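Local coordinates for purine catabolism protein pucG (Bacillus subtilis, PDB 3ISL) that catalyses the pyridoxal phosphate-dependent transfer of an amino group from (S)-ureidoglycine to glyoxylate, giving oxalurate and glycine in purine catabolism, at residues P85-Y99 with G109-F123. Numbering follows the deposited sequence.
Sequences PEDDVLIPIYGRFGY and GANVHMLECEWGTVF. With PLP (pyridoxal-5'-phosphate), chain C.
A beta-alpha-beta crossover of the class-V aminotransferase fold pairs strand 88-93 with strand 111-116, their axes 4.6 Å apart and 18° from parallel. The parallel register follows from alternating bonds: His113 N gives to Val89 O, Ile91 N to His113 O, Leu115 N to Ile91 O and Ile93 N to Leu115 O. On the face shared by Ile91 and Ile93, the side chains of Ile93 and Met114 cross at a slant, Ile93 CD1 touching Met114 CB at 3.6 Å. On the other, Pro92 CB meets Phe123 CE2, also at 3.6 Å, while Cys117 SG sits over the centre of the Phe123 ring.

Past the strand ends, Gly95 CA lies over the five-membered ring of Trp119, 3.8 Å from its centroid, a CH-pi contact. Tyr99 follows on the helix; CG anti to the carbonyl carbon (chi1 -64°) lets the hydroxyl end reach Glu116, where Tyr99 OH donates to the anti lone pair of Glu116 OE2 (2.6 Å), ring and carboxylate planes 84° apart. One water joins Tyr94 O, Gly120 N and Thr121 O.

Phe97 faces the cofactor instead, its ring centred over PLP C3, with Arg96 CD on the opposite face and Phe97 CE1 3.4 Å from PLP C4. An alanine here would remove that ring and is likely to leave the pyridine less firmly fixed in tilt.

Strand 111-116 is the outermost of the sheet within this chain; on its other side strand 88-93 is bonded, through Leu90, to Ile139 and Ala141 of strand 139-143. Helix 96-107 packs on Ile91, Ile93 and Val112; helix 125-135 takes the other face, against Leu90, Pro92 and His113.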
loop_
_atom_site.group_PDB
_atom_site.type_symbol
_atom_site.label_atom_id
_atom_site.label_comp_id
_atom_site.label_asym_id
_atom_site.label_seq_id
_atom_site.Cartn_x
_atom_site.Cartn_y
_atom_site.Cartn_z
ATOM N N PRO A 85 16.167 0.164 -20.227
ATOM C CA PRO A 85 17.614 0.165 -20.027
ATOM C C PRO A 85 18.289 1.103 -21.016
ATOM O O PRO A 85 17.838 1.194 -22.160
ATOM C CB PRO A 85 18.011 -1.315 -20.335
ATOM C CG PRO A 85 16.805 -2.061 -19.800
ATOM C CD PRO A 85 15.635 -1.206 -20.309
ATOM N N GLU A 86 19.338 1.795 -20.559
ATOM C CA GLU A 86 20.125 2.778 -21.350
ATOM C C GLU A 86 19.466 4.148 -21.661
ATOM O O GLU A 86 20.154 5.061 -22.129
ATOM C CB GLU A 86 20.824 2.145 -22.590
ATOM C CG GLU A 86 21.681 0.884 -22.220
ATOM C CD GLU A 86 22.232 0.127 -23.421
ATOM O OE1 GLU A 86 22.225 0.701 -24.536
ATOM O OE2 GLU A 86 22.703 -1.041 -23.255
ATOM N N ASP A 87 18.182 4.345 -21.352
ATOM C CA ASP A 87 17.684 5.738 -21.347
ATOM C C ASP A 87 18.559 6.663 -20.466
ATOM O O ASP A 87 18.987 6.305 -19.369
ATOM C CB ASP A 87 16.219 5.835 -20.903
ATOM C CG ASP A 87 15.267 5.166 -21.886
ATOM O OD1 ASP A 87 15.626 5.015 -23.088
ATOM O OD2 ASP A 87 14.158 4.793 -21.448
ATOM N N ASP A 88 18.835 7.855 -20.969
ATOM C CA ASP A 88 19.534 8.870 -20.187
ATOM C C ASP A 88 18.546 9.581 -19.245
ATOM O O ASP A 88 17.469 9.982 -19.677
ATOM C CB ASP A 88 20.139 9.882 -21.128
ATOM C CG ASP A 88 21.350 9.341 -21.884
ATOM O OD1 ASP A 88 22.244 8.751 -21.258
ATOM O OD2 ASP A 88 21.427 9.585 -23.102
ATOM N N VAL A 89 18.932 9.735 -17.977
ATOM C CA VAL A 89 18.091 10.337 -16.960
ATOM C C VAL A 89 18.947 11.312 -16.156
ATOM O O VAL A 89 19.934 10.929 -15.531
ATOM C CB VAL A 89 17.468 9.244 -16.016
ATOM C CG1 VAL A 89 16.646 9.894 -14.858
ATOM C CG2 VAL A 89 16.607 8.168 -16.813
ATOM N N LEU A 90 18.540 12.577 -16.176
ATOM C CA LEU A 90 19.251 13.641 -15.489
ATOM C C LEU A 90 18.563 13.845 -14.124
ATOM O O LEU A 90 17.383 14.112 -14.068
ATOM C CB LEU A 90 19.096 14.953 -16.246
ATOM C CG LEU A 90 20.186 16.037 -16.192
ATOM C CD1 LEU A 90 19.607 17.453 -16.234
ATOM C CD2 LEU A 90 21.388 15.905 -15.228
ATOM N N ILE A 91 19.323 13.799 -13.054
ATOM C CA ILE A 91 18.735 13.973 -11.740
ATOM C C ILE A 91 19.559 15.016 -10.992
ATOM O O ILE A 91 20.660 14.726 -10.547
ATOM C CB ILE A 91 18.714 12.652 -10.964
ATOM C CG1 ILE A 91 18.137 11.536 -11.859
ATOM C CG2 ILE A 91 17.882 12.810 -9.644
ATOM C CD1 ILE A 91 18.091 10.120 -11.233
ATOM N N PRO A 92 19.020 16.218 -10.844
ATOM C CA PRO A 92 19.746 17.179 -10.022
ATOM C C PRO A 92 19.371 16.914 -8.571
ATOM O O PRO A 92 18.218 17.010 -8.224
ATOM C CB PRO A 92 19.215 18.565 -10.493
ATOM C CG PRO A 92 18.314 18.311 -11.667
ATOM C CD PRO A 92 17.846 16.817 -11.492
ATOM N N ILE A 93 20.371 16.652 -7.739
ATOM C CA ILE A 93 20.217 16.220 -6.365
ATOM C C ILE A 93 20.678 17.270 -5.362
ATOM O O ILE A 93 21.824 17.718 -5.397
ATOM C CB ILE A 93 21.038 14.967 -6.177
ATOM C CG1 ILE A 93 20.429 13.818 -7.014
ATOM C CG2 ILE A 93 21.106 14.543 -4.667
ATOM C CD1 ILE A 93 21.518 12.733 -7.286
ATOM N N TYR A 94 19.776 17.703 -4.483
ATOM C CA TYR A 94 20.188 18.697 -3.465
ATOM C C TYR A 94 19.813 18.218 -2.045
ATOM O O TYR A 94 19.925 18.956 -1.048
ATOM C CB TYR A 94 19.619 20.083 -3.795
ATOM C CG TYR A 94 18.112 20.131 -3.905
ATOM C CD1 TYR A 94 17.445 19.700 -5.071
ATOM C CD2 TYR A 94 17.343 20.551 -2.821
ATOM C CE1 TYR A 94 16.084 19.740 -5.129
ATOM C CE2 TYR A 94 15.990 20.595 -2.871
ATOM C CZ TYR A 94 15.357 20.211 -4.008
ATOM O OH TYR A 94 13.997 20.236 -3.974
ATOM N N GLY A 95 19.382 16.960 -1.958
ATOM C CA GLY A 95 19.156 16.352 -0.652
ATOM C C GLY A 95 18.929 14.866 -0.736
ATOM O O GLY A 95 19.167 14.266 -1.774
ATOM N N ARG A 96 18.478 14.273 0.371
ATOM C CA ARG A 96 18.427 12.824 0.480
ATOM C C ARG A 96 17.504 12.174 -0.529
ATOM O O ARG A 96 17.809 11.114 -1.034
ATOM C CB ARG A 96 18.048 12.371 1.909
ATOM C CG ARG A 96 17.410 10.944 1.960
ATOM C CD ARG A 96 16.359 10.810 3.125
ATOM N NE ARG A 96 16.842 11.388 4.430
ATOM C CZ ARG A 96 16.117 12.115 5.311
ATOM N NH1 ARG A 96 14.822 12.408 5.111
ATOM N NH2 ARG A 96 16.712 12.580 6.403
ATOM N N PHE A 97 16.362 12.779 -0.814
ATOM C CA PHE A 97 15.399 12.127 -1.717
ATOM C C PHE A 97 15.841 12.164 -3.205
ATOM O O PHE A 97 15.429 11.313 -3.995
ATOM C CB PHE A 97 13.943 12.602 -1.399
ATOM C CG PHE A 97 13.523 12.284 0.041
ATOM C CD1 PHE A 97 13.003 11.020 0.368
ATOM C CD2 PHE A 97 13.753 13.209 1.092
ATOM C CE1 PHE A 97 12.675 10.672 1.689
ATOM C CE2 PHE A 97 13.415 12.874 2.435
ATOM C CZ PHE A 97 12.877 11.591 2.719
ATOM N N GLY A 98 16.704 13.106 -3.582
ATOM C CA GLY A 98 17.395 13.033 -4.901
ATOM C C GLY A 98 18.121 11.690 -5.137
ATOM O O GLY A 98 18.076 11.144 -6.226
ATOM N N TYR A 99 18.789 11.169 -4.118
ATOM C CA TYR A 99 19.440 9.845 -4.179
ATOM C C TYR A 99 18.486 8.659 -4.264
ATOM O O TYR A 99 18.836 7.630 -4.845
ATOM C CB TYR A 99 20.362 9.666 -2.985
ATOM C CG TYR A 99 21.489 10.683 -3.042
ATOM C CD1 TYR A 99 22.414 10.654 -4.079
ATOM C CD2 TYR A 99 21.630 11.652 -2.056
ATOM C CE1 TYR A 99 23.446 11.585 -4.154
ATOM C CE2 TYR A 99 22.668 12.582 -2.122
ATOM C CZ TYR A 99 23.565 12.551 -3.180
ATOM O OH TYR A 99 24.590 13.484 -3.256
ATOM N N GLY A 109 17.776 0.277 -15.053
ATOM C CA GLY A 109 18.698 0.188 -16.214
ATOM C C GLY A 109 19.038 1.525 -16.896
ATOM O O GLY A 109 19.707 1.544 -17.933
ATOM N N ALA A 110 18.593 2.630 -16.308
ATOM C CA ALA A 110 18.920 3.965 -16.833
ATOM C C ALA A 110 20.400 4.276 -16.705
ATOM O O ALA A 110 21.030 3.880 -15.738
ATOM C CB ALA A 110 18.124 5.043 -16.098
ATOM N N ASN A 111 20.948 4.993 -17.681
ATOM C CA ASN A 111 22.204 5.684 -17.490
ATOM C C ASN A 111 21.899 7.002 -16.742
ATOM O O ASN A 111 21.363 7.928 -17.320
ATOM C CB ASN A 111 22.853 5.909 -18.866
ATOM C CG ASN A 111 24.192 6.663 -18.807
ATOM O OD1 ASN A 111 24.703 7.081 -19.857
ATOM N ND2 ASN A 111 24.783 6.819 -17.607
ATOM N N VAL A 112 22.242 7.069 -15.459
ATOM C CA VAL A 112 21.971 8.241 -14.648
ATOM C C VAL A 112 23.060 9.325 -14.776
ATOM O O VAL A 112 24.258 9.041 -14.585
ATOM C CB VAL A 112 21.770 7.838 -13.162
ATOM C CG1 VAL A 112 21.610 9.044 -12.275
ATOM C CG2 VAL A 112 20.563 6.962 -13.013
ATOM N N HIS A 113 22.653 10.556 -15.096
ATOM C CA HIS A 113 23.552 11.737 -15.006
ATOM C C HIS A 113 23.122 12.530 -13.765
ATOM O O HIS A 113 21.964 13.018 -13.700
ATOM C CB HIS A 113 23.479 12.581 -16.300
ATOM C CG HIS A 113 23.682 11.781 -17.558
ATOM N ND1 HIS A 113 22.730 10.904 -18.057
ATOM C CD2 HIS A 113 24.712 11.747 -18.436
ATOM C CE1 HIS A 113 23.169 10.365 -19.183
ATOM N NE2 HIS A 113 24.370 10.853 -19.430
ATOM N N MET A 114 23.961 12.568 -12.729
ATOM C CA MET A 114 23.583 13.362 -11.566
ATOM C C MET A 114 24.324 14.680 -11.495
ATOM O O MET A 114 25.472 14.778 -11.943
ATOM C CB MET A 114 23.624 12.581 -10.249
ATOM C CG MET A 114 24.909 11.904 -9.850
ATOM S SD MET A 114 24.533 10.707 -8.516
ATOM C CE MET A 114 24.797 9.137 -9.325
ATOM N N LEU A 115 23.636 15.715 -11.045
ATOM C CA LEU A 115 24.287 16.925 -10.606
ATOM C C LEU A 115 24.086 16.943 -9.093
ATOM O O LEU A 115 23.031 16.491 -8.606
ATOM C CB LEU A 115 23.595 18.145 -11.193
ATOM C CG LEU A 115 23.743 18.541 -12.646
ATOM C CD1 LEU A 115 22.557 19.465 -13.029
ATOM C CD2 LEU A 115 25.114 19.226 -12.858
ATOM N N GLU A 116 25.038 17.470 -8.339
ATOM C CA GLU A 116 24.858 17.519 -6.886
ATOM C C GLU A 116 25.314 18.863 -6.352
ATOM O O GLU A 116 26.397 19.335 -6.690
ATOM C CB GLU A 116 25.641 16.407 -6.202
ATOM C CG GLU A 116 25.227 14.941 -6.573
ATOM C CD GLU A 116 26.348 13.936 -6.208
ATOM O OE1 GLU A 116 27.351 13.833 -6.949
ATOM O OE2 GLU A 116 26.276 13.263 -5.172
ATOM N N CYS A 117 24.500 19.475 -5.501
ATOM C CA CYS A 117 24.947 20.670 -4.808
ATOM C C CYS A 117 24.923 20.516 -3.294
ATOM O O CYS A 117 24.405 19.520 -2.771
ATOM C CB CYS A 117 24.170 21.939 -5.236
ATOM S SG CYS A 117 22.445 21.922 -4.800
ATOM N N GLU A 118 25.468 21.537 -2.614
ATOM C CA GLU A 118 25.550 21.530 -1.184
ATOM C C GLU A 118 24.193 21.425 -0.487
ATOM O O GLU A 118 23.287 22.200 -0.755
ATOM C CB GLU A 118 26.264 22.791 -0.664
ATOM C CG GLU A 118 27.194 22.424 0.452
ATOM C CD GLU A 118 27.540 23.536 1.417
ATOM O OE1 GLU A 118 28.722 23.555 1.836
ATOM O OE2 GLU A 118 26.664 24.342 1.802
ATOM N N TRP A 119 24.118 20.522 0.488
ATOM C CA TRP A 119 22.920 20.378 1.280
ATOM C C TRP A 119 22.679 21.674 2.040
ATOM O O TRP A 119 23.587 22.196 2.700
ATOM C CB TRP A 119 22.961 19.149 2.191
ATOM C CG TRP A 119 22.782 17.869 1.462
ATOM C CD1 TRP A 119 23.046 17.628 0.145
ATOM C CD2 TRP A 119 22.303 16.634 2.010
ATOM N NE1 TRP A 119 22.771 16.309 -0.158
ATOM C CE2 TRP A 119 22.280 15.689 0.961
ATOM C CE3 TRP A 119 21.866 16.243 3.280
ATOM C CZ2 TRP A 119 21.865 14.368 1.144
ATOM C CZ3 TRP A 119 21.421 14.923 3.461
ATOM C CH2 TRP A 119 21.443 14.009 2.390
ATOM N N GLY A 120 21.468 22.207 1.859
ATOM C CA GLY A 120 21.049 23.470 2.458
ATOM C C GLY A 120 20.937 24.562 1.408
ATOM O O GLY A 120 20.477 25.666 1.707
ATOM N N THR A 121 21.382 24.275 0.183
ATOM C CA THR A 121 21.233 25.225 -0.914
ATOM C C THR A 121 20.431 24.521 -2.032
ATOM O O THR A 121 20.048 23.317 -1.879
ATOM C CB THR A 121 22.625 25.740 -1.461
ATOM O OG1 THR A 121 23.211 24.743 -2.298
ATOM C CG2 THR A 121 23.634 26.087 -0.314
ATOM N N VAL A 122 20.177 25.238 -3.131
ATOM C CA VAL A 122 19.530 24.662 -4.337
ATOM C C VAL A 122 20.374 25.063 -5.575
ATOM O O VAL A 122 21.210 25.929 -5.474
ATOM C CB VAL A 122 18.014 25.104 -4.526
ATOM C CG1 VAL A 122 17.124 24.730 -3.304
ATOM C CG2 VAL A 122 17.870 26.626 -4.883
ATOM N N PHE A 123 20.085 24.486 -6.738
ATOM C CA PHE A 123 20.695 24.890 -8.021
ATOM C C PHE A 123 20.172 26.227 -8.575
ATOM O O PHE A 123 19.016 26.556 -8.382
ATOM C CB PHE A 123 20.427 23.807 -9.074
ATOM C CG PHE A 123 21.075 22.480 -8.741
ATOM C CD1 PHE A 123 22.389 22.237 -9.101
ATOM C CD2 PHE A 123 20.366 21.499 -8.056
ATOM C CE1 PHE A 123 22.997 20.999 -8.811
ATOM C CE2 PHE A 123 20.921 20.254 -7.764
ATOM C CZ PHE A 123 22.268 20.002 -8.137
HETATM N N1 PLP C . 9.966 11.787 -1.192
HETATM C C2 PLP C . 10.076 12.973 -0.327
HETATM C C2A PLP C . 10.453 14.259 -0.761
HETATM C C3 PLP C . 9.816 12.909 1.049
HETATM O O3 PLP C . 9.911 14.015 1.854
HETATM C C4 PLP C . 9.420 11.744 1.668
HETATM C C4A PLP C . 9.121 11.748 3.217
HETATM C C5 PLP C . 9.290 10.602 0.888
HETATM C C6 PLP C . 9.564 10.584 -0.517
HETATM C C5A PLP C . 8.914 9.352 1.612
HETATM O O4P PLP C . 7.825 8.788 1.047
HETATM P P PLP C . 7.352 7.506 1.842
HETATM O O1P PLP C . 8.081 7.344 3.170
HETATM O O2P PLP C . 7.601 6.338 0.685
HETATM O O3P PLP C . 5.687 7.590 2.051
HETATM O O HOH W 1 19.491 21.340 -0.049
#